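Intracellular protein transport protein USO1 (Saccharomyces cerevisiae S288c, PDB 6LSU) is required for transport of proteins from the endoplasmic reticulum to the Golgi complex, as a homodimeric tether with a globular head and a coiled-coil tail. Local coordinates at residues K625-V628 / T629-L632; H149-V152 / E153-E156; N322-T325 / T326-N330. All blocks are in the same frame, centred on the assembly; numbering follows the deposited sequence.

Contact 1 (K625-V628 / T629-L632); sequences KCLV and TMLL
T629 binds K625 twice, through its backbone N and through its side-chain hydroxyl, and both bonds end on the same carbonyl oxygen. The OG1 of T629 donates its proton to K625 O at 2.6 Å. The amide N of T629 reaches K625 O at 3.0 Å. The two donors come from opposite faces of the carbonyl plane, the hydroxyl being tilted 35° from that plane. The torsion of T629 explains the hydroxyl bond: OG1 lies beside the backbone N and anti to the carbonyl carbon (chi1 -53°), which turns it back along the helix. The hydroxyl is thus fixed by a bond one turn earlier, and OG1 also takes a weak hydrogen bond from R666 of helix 660-673.

The helical bonds continue through the next residues. M630 N donates to C626 O at 2.7 Å, and L631 N donates to L627 O at 2.8 Å. The bond from L632 N to V628 O is weak, at 3.4 Å.

Packing between the side chains is lighter. L627 and M630 run alongside each other in the same direction. M630 bends at its last torsion (chi3 -63°), and its methyl CE meets L627 CD2 at 3.9 Å. V628 CG1 comes only within 4.5 Å of L632 CD1. T629 CB rests near C626 O.

The apolar side chains also meet other helices. F670 of helix 660-673 touches C626, L627 and M630, while L610 of helix 604-614 touches V628 and L631. L627 and M630 also meet I587 of helix 577-590 and F705 of helix 703-711. This is a buried alpha-helix turn in ARM repeat 10, packed among its neighbours as in an armadillo-type helical solenoid.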
loop_
_atom_site.group_PDB
_atom_site.type_symbol
_atom_site.label_atom_id
_atom_site.label_comp_id
_atom_site.label_asym_id
_atom_site.label_seq_id
_atom_site.Cartn_x
_atom_site.Cartn_y
_atom_site.Cartn_z
ATOM N N LYS A 625 -16.299 16.935 -26.845
ATOM C CA LYS A 625 -16.497 17.058 -28.301
ATOM C C LYS A 625 -15.817 15.856 -28.959
ATOM O O LYS A 625 -16.487 15.210 -29.801
ATOM C CB LYS A 625 -16.080 18.465 -28.738
ATOM C CG LYS A 625 -15.465 18.626 -30.118
ATOM C CD LYS A 625 -15.113 20.073 -30.368
ATOM C CE LYS A 625 -13.878 20.260 -31.227
ATOM N NZ LYS A 625 -13.430 21.679 -31.200
ATOM N N CYS A 626 -14.584 15.510 -28.581
ATOM C CA CYS A 626 -13.864 14.371 -29.231
ATOM C C CYS A 626 -14.525 13.027 -28.829
ATOM O O CYS A 626 -14.581 12.085 -29.666
ATOM C CB CYS A 626 -12.373 14.388 -28.904
ATOM S SG CYS A 626 -11.482 15.905 -29.410
ATOM N N LEU A 627 -15.051 12.914 -27.597
ATOM C CA LEU A 627 -15.629 11.635 -27.110
ATOM C C LEU A 627 -16.945 11.363 -27.825
ATOM O O LEU A 627 -17.138 10.163 -28.293
ATOM C CB LEU A 627 -15.805 11.665 -25.588
ATOM C CG LEU A 627 -14.524 11.384 -24.802
ATOM C CD1 LEU A 627 -14.803 11.396 -23.297
ATOM C CD2 LEU A 627 -13.922 10.061 -25.248
ATOM N N VAL A 628 -17.804 12.394 -27.918
ATOM C CA VAL A 628 -19.017 12.367 -28.784
ATOM C C VAL A 628 -18.593 11.961 -30.197
ATOM O O VAL A 628 -19.226 11.114 -30.755
ATOM C CB VAL A 628 -19.798 13.692 -28.821
ATOM C CG1 VAL A 628 -20.903 13.601 -29.864
ATOM C CG2 VAL A 628 -20.411 14.026 -27.473
ATOM N N THR A 629 -17.580 12.590 -30.764
ATOM C CA THR A 629 -17.142 12.314 -32.162
ATOM C C THR A 629 -16.731 10.848 -32.217
ATOM O O THR A 629 -17.135 10.148 -33.149
ATOM C CB THR A 629 -15.983 13.217 -32.588
ATOM O OG1 THR A 629 -16.378 14.565 -32.335
ATOM C CG2 THR A 629 -15.536 12.979 -34.017
ATOM N N MET A 630 -15.943 10.407 -31.234
ATOM C CA MET A 630 -15.405 9.018 -31.167
ATOM C C MET A 630 -16.568 7.999 -31.111
ATOM O O MET A 630 -16.543 6.931 -31.813
ATOM C CB MET A 630 -14.545 8.859 -29.925
ATOM C CG MET A 630 -13.565 7.730 -30.080
ATOM S SD MET A 630 -12.701 7.387 -28.545
ATOM C CE MET A 630 -11.853 8.952 -28.318
ATOM N N LEU A 631 -17.586 8.311 -30.301
ATOM C CA LEU A 631 -18.770 7.441 -30.181
ATOM C C LEU A 631 -19.306 7.147 -31.583
ATOM O O LEU A 631 -19.590 5.924 -31.896
ATOM C CB LEU A 631 -19.805 8.159 -29.319
ATOM C CG LEU A 631 -20.665 7.259 -28.447
ATOM C CD1 LEU A 631 -21.970 7.959 -28.037
ATOM C CD2 LEU A 631 -20.977 5.953 -29.183
ATOM N N LEU A 632 -19.499 8.201 -32.390
ATOM C CA LEU A 632 -20.161 8.087 -33.714
ATOM C C LEU A 632 -19.268 7.299 -34.676
ATOM O O LEU A 632 -19.790 6.395 -35.381
ATOM C CB LEU A 632 -20.449 9.500 -34.246
ATOM C CG LEU A 632 -21.469 10.271 -33.421
ATOM C CD1 LEU A 632 -21.523 11.716 -33.853
ATOM C CD2 LEU A 632 -22.850 9.619 -33.520
#

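Contact 2 (H149-V152 / E153-E156); sequences HLLV and EFWE
F154 packs back against L150 and L151, one turn earlier in helix 145-154. Its CB sits 3.1 Å from L151 O. CG then lies beside the backbone N and anti to the carbonyl carbon (chi1 -76°), which carries the ring back over the preceding turn. L150 O lies over one face of the ring, near the rim. Along one side of the ring, CD2 meets L151 CD2 at 3.9 Å, and CE2 touches the same methyl. Along the other side, CE1 meets L150 CD1. At the tip, CZ meets L150 CG at 3.8 Å and also touches CD2 of that leucine. L150 CG makes a CH-pi contact over the face of the F154 ring, 28° off the ring normal. F154 N donates to L150 O at 2.9 Å.

The next residue changes the spacing. W155 N donates to V152 O at 3.1 Å, from above the carbonyl plane. W155 CE3 rests 4.0 Å from V152 CG1. T166 of helix 160-174 touches the side chains of both F154 and W155, and helix 191-198 packs on W155. The change to i+3 to i bonding, as in a 3-10 turn, is common where an alpha-helix finishes, here in ARM repeat 2.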
loop_
_atom_site.group_PDB
_atom_site.type_symbol
_atom_site.label_atom_id
_atom_site.label_comp_id
_atom_site.label_asym_id
_atom_site.label_seq_id
_atom_site.Cartn_x
_atom_site.Cartn_y
_atom_site.Cartn_z
ATOM N N HIS A 149 34.129 -10.431 15.340
ATOM C CA HIS A 149 33.978 -11.721 16.065
ATOM C C HIS A 149 34.233 -11.462 17.560
ATOM O O HIS A 149 33.545 -12.073 18.412
ATOM C CB HIS A 149 34.821 -12.824 15.403
ATOM C CG HIS A 149 34.367 -13.199 14.024
ATOM N ND1 HIS A 149 34.138 -14.510 13.645
ATOM C CD2 HIS A 149 34.107 -12.453 12.926
ATOM C CE1 HIS A 149 33.764 -14.545 12.379
ATOM N NE2 HIS A 149 33.737 -13.300 11.916
ATOM N N LEU A 150 35.111 -10.522 17.914
ATOM C CA LEU A 150 35.393 -10.198 19.345
ATOM C C LEU A 150 34.130 -9.575 19.954
ATOM O O LEU A 150 33.621 -10.103 20.993
ATOM C CB LEU A 150 36.572 -9.224 19.463
ATOM C CG LEU A 150 36.865 -8.717 20.875
ATOM C CD1 LEU A 150 37.342 -9.843 21.756
ATOM C CD2 LEU A 150 37.888 -7.607 20.868
ATOM N N LEU A 151 33.613 -8.518 19.305
ATOM C CA LEU A 151 32.358 -7.827 19.707
ATOM C C LEU A 151 31.261 -8.875 19.909
ATOM O O LEU A 151 30.537 -8.871 20.965
ATOM C CB LEU A 151 31.942 -6.825 18.629
ATOM C CG LEU A 151 32.815 -5.588 18.524
ATOM C CD1 LEU A 151 32.345 -4.721 17.382
ATOM C CD2 LEU A 151 32.849 -4.811 19.821
ATOM N N VAL A 152 31.140 -9.782 18.955
ATOM C CA VAL A 152 30.089 -10.823 19.110
ATOM C C VAL A 152 30.355 -11.615 20.399
ATOM O O VAL A 152 29.415 -11.846 21.160
ATOM C CB VAL A 152 30.025 -11.707 17.876
ATOM C CG1 VAL A 152 29.115 -12.897 18.140
ATOM C CG2 VAL A 152 29.575 -10.884 16.680
ATOM N N GLU A 153 31.621 -11.923 20.695
ATOM C CA GLU A 153 31.993 -12.765 21.867
ATOM C C GLU A 153 31.693 -11.994 23.152
ATOM O O GLU A 153 31.321 -12.670 24.115
ATOM C CB GLU A 153 33.437 -13.262 21.767
ATOM C CG GLU A 153 33.573 -14.756 22.052
ATOM C CD GLU A 153 32.906 -15.677 21.030
ATOM O OE1 GLU A 153 32.067 -16.533 21.445
ATOM O OE2 GLU A 153 33.227 -15.544 19.822
ATOM N N PHE A 154 31.745 -10.649 23.134
ATOM C CA PHE A 154 31.349 -9.759 24.264
ATOM C C PHE A 154 29.901 -9.988 24.756
ATOM O O PHE A 154 29.585 -9.613 25.911
ATOM C CB PHE A 154 31.500 -8.280 23.889
ATOM C CG PHE A 154 32.916 -7.760 23.868
ATOM C CD1 PHE A 154 33.946 -8.443 24.512
ATOM C CD2 PHE A 154 33.208 -6.542 23.277
ATOM C CE1 PHE A 154 35.240 -7.949 24.489
ATOM C CE2 PHE A 154 34.503 -6.038 23.288
ATOM C CZ PHE A 154 35.522 -6.751 23.883
ATOM N N TRP A 155 29.001 -10.538 23.937
ATOM C CA TRP A 155 27.613 -10.824 24.382
ATOM C C TRP A 155 27.596 -11.936 25.440
ATOM O O TRP A 155 26.561 -12.111 26.086
ATOM C CB TRP A 155 26.686 -11.137 23.197
ATOM C CG TRP A 155 26.378 -9.929 22.361
ATOM C CD1 TRP A 155 26.323 -8.623 22.792
ATOM C CD2 TRP A 155 26.160 -9.898 20.940
ATOM N NE1 TRP A 155 26.039 -7.795 21.731
ATOM C CE2 TRP A 155 25.906 -8.553 20.587
ATOM C CE3 TRP A 155 26.111 -10.864 19.941
ATOM C CZ2 TRP A 155 25.626 -8.159 19.277
ATOM C CZ3 TRP A 155 25.802 -10.484 18.646
ATOM C CH2 TRP A 155 25.582 -9.143 18.312
ATOM N N GLU A 156 28.691 -12.673 25.617
ATOM C CA GLU A 156 28.803 -13.707 26.683
ATOM C C GLU A 156 29.212 -13.020 28.000
ATOM O O GLU A 156 28.869 -13.522 29.053
ATOM C CB GLU A 156 29.791 -14.812 26.282
ATOM C CG GLU A 156 29.625 -15.355 24.873
ATOM C CD GLU A 156 28.208 -15.799 24.521
ATOM O OE1 GLU A 156 27.461 -16.209 25.459
ATOM O OE2 GLU A 156 27.822 -15.728 23.293
#

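Contact 3 (N322-T325 / T326-N330); sequences NTVT and TKHQN
V324 and H328 form the tight side of this helix start. V324 CB stands over one face of the imidazole, 3.4 Å from H328 CE1. The methyls CG1 and CG2 of V324 also touch the ring. H328 CG lies beside the backbone N (chi1 -69°), which brings the ring back over V324, and V324 O lies over a face near the rim. H328 N donates to V324 O at 2.7 Å in an almost straight bond (171°). H328 ND1 makes a weak hydrogen bond with T317 O, and the side chain touches T272 and L275 of helix 268-276. With an alanine here, V324 would probably lose the flat ring it packs on, a gap would open towards helix 268-276, and T317 O would lose this weak bond.

The next pair is also close. Q329 N donates to T325 O at 2.6 Å, and T325 CG2 lies 3.8 Å from Q329 CD. The amide of Q329 is held from outside, NE2 by N364 O and R367 O and OE1 by N369. T325 OG1 bonds to E319 O in the preceding loop.

The other side is looser and wetter. T326 and K327 are exposed. A water accepts from T326 N at 3.1 Å and donates to T323 O at 2.9 Å, so it links the loop to the first turn. K327 touches V324 CG1 only distantly, with CD at 4.2 Å. Its NZ has a long, weak ion pair with E276. The whole is the N-terminal turn of helix 325-333 in ARM repeat 6, where a water takes the T326 amide proton, as solvent often does in a first helical turn, whose amides lack an i-4 carbonyl partner.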
loop_
_atom_site.group_PDB
_atom_site.type_symbol
_atom_site.label_atom_id
_atom_site.label_comp_id
_atom_site.label_asym_id
_atom_site.label_seq_id
_atom_site.Cartn_x
_atom_site.Cartn_y
_atom_site.Cartn_z
ATOM N N ASN A 322 3.187 -14.978 -7.344
ATOM C CA ASN A 322 4.005 -16.053 -6.710
ATOM C C ASN A 322 3.224 -17.365 -6.789
ATOM O O ASN A 322 1.971 -17.304 -6.829
ATOM C CB ASN A 322 4.350 -15.788 -5.244
ATOM C CG ASN A 322 5.032 -14.459 -5.037
ATOM O OD1 ASN A 322 5.083 -13.640 -5.953
ATOM N ND2 ASN A 322 5.540 -14.237 -3.839
ATOM N N THR A 323 3.933 -18.497 -6.798
ATOM C CA THR A 323 3.336 -19.854 -6.959
ATOM C C THR A 323 2.626 -20.258 -5.657
ATOM O O THR A 323 1.638 -21.028 -5.747
ATOM C CB THR A 323 4.377 -20.879 -7.442
ATOM O OG1 THR A 323 5.572 -20.742 -6.673
ATOM C CG2 THR A 323 4.713 -20.725 -8.914
ATOM N N VAL A 324 3.035 -19.687 -4.514
ATOM C CA VAL A 324 2.552 -20.096 -3.157
ATOM C C VAL A 324 1.289 -19.315 -2.755
ATOM O O VAL A 324 0.664 -19.687 -1.726
ATOM C CB VAL A 324 3.642 -19.938 -2.077
ATOM C CG1 VAL A 324 3.952 -21.262 -1.403
ATOM C CG2 VAL A 324 4.899 -19.282 -2.610
ATOM N N THR A 325 0.922 -18.296 -3.533
ATOM C CA THR A 325 -0.171 -17.344 -3.228
ATOM C C THR A 325 -1.435 -18.114 -2.873
ATOM O O THR A 325 -2.030 -17.849 -1.769
ATOM C CB THR A 325 -0.407 -16.394 -4.397
ATOM O OG1 THR A 325 0.835 -15.711 -4.536
ATOM C CG2 THR A 325 -1.563 -15.455 -4.138
ATOM N N THR A 326 -1.849 -19.007 -3.767
ATOM C CA THR A 326 -3.080 -19.788 -3.531
ATOM C C THR A 326 -2.949 -20.476 -2.183
ATOM O O THR A 326 -3.922 -20.364 -1.405
ATOM C CB THR A 326 -3.358 -20.734 -4.680
ATOM O OG1 THR A 326 -3.408 -19.864 -5.820
ATOM C CG2 THR A 326 -4.648 -21.516 -4.493
ATOM N N LYS A 327 -1.789 -21.126 -1.933
ATOM C CA LYS A 327 -1.528 -21.902 -0.712
ATOM C C LYS A 327 -1.738 -20.935 0.450
ATOM O O LYS A 327 -2.578 -21.243 1.345
ATOM C CB LYS A 327 -0.148 -22.578 -0.781
ATOM C CG LYS A 327 0.160 -23.585 0.326
ATOM C CD LYS A 327 1.321 -23.184 1.237
ATOM C CE LYS A 327 1.692 -24.233 2.274
ATOM N NZ LYS A 327 0.544 -24.579 3.153
ATOM N N HIS A 328 -0.987 -19.829 0.451
ATOM C CA HIS A 328 -1.049 -18.785 1.504
ATOM C C HIS A 328 -2.493 -18.296 1.658
ATOM O O HIS A 328 -2.950 -18.247 2.816
ATOM C CB HIS A 328 -0.115 -17.629 1.166
ATOM C CG HIS A 328 1.325 -17.995 1.260
ATOM N ND1 HIS A 328 2.301 -17.378 0.493
ATOM C CD2 HIS A 328 1.947 -18.988 1.931
ATOM C CE1 HIS A 328 3.464 -17.944 0.727
ATOM N NE2 HIS A 328 3.268 -18.928 1.608
ATOM N N GLN A 329 -3.164 -17.946 0.531
ATOM C CA GLN A 329 -4.553 -17.448 0.522
ATOM C C GLN A 329 -5.402 -18.453 1.313
ATOM O O GLN A 329 -6.051 -18.047 2.326
ATOM C CB GLN A 329 -5.078 -17.220 -0.888
ATOM C CG GLN A 329 -4.722 -15.865 -1.496
ATOM C CD GLN A 329 -5.117 -15.826 -2.955
ATOM O OE1 GLN A 329 -5.067 -16.856 -3.643
ATOM N NE2 GLN A 329 -5.612 -14.666 -3.385
ATOM N N ASN A 330 -5.358 -19.723 0.867
ATOM C CA ASN A 330 -6.063 -20.893 1.456
ATOM C C ASN A 330 -5.721 -21.022 2.941
ATOM O O ASN A 330 -6.643 -21.116 3.740
ATOM C CB ASN A 330 -5.720 -22.171 0.689
ATOM C CG ASN A 330 -6.329 -22.243 -0.698
ATOM O OD1 ASN A 330 -7.259 -21.518 -1.019
ATOM N ND2 ASN A 330 -5.842 -23.170 -1.508
HETATM O O HOH W 1 -0.671 -19.501 -6.547
#

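The three contacts come in series along the chain: contact 2 in helix 145-154, then contact 3 where helix 325-333 begins, then contact 1 in helix 622-637. They lie in ARM repeats 2, 6 and 10 of the globular head. Contacts 1 and 2 are on opposite sides of the chain's centre, with their own centres 74 Å apart. Contact 3 sits nearer the middle, its centre 41 Å from that of contact 2 and 44 Å from that of contact 1. None touches another. They share no helix; each is a local contact within its own part of one long, mostly helical head.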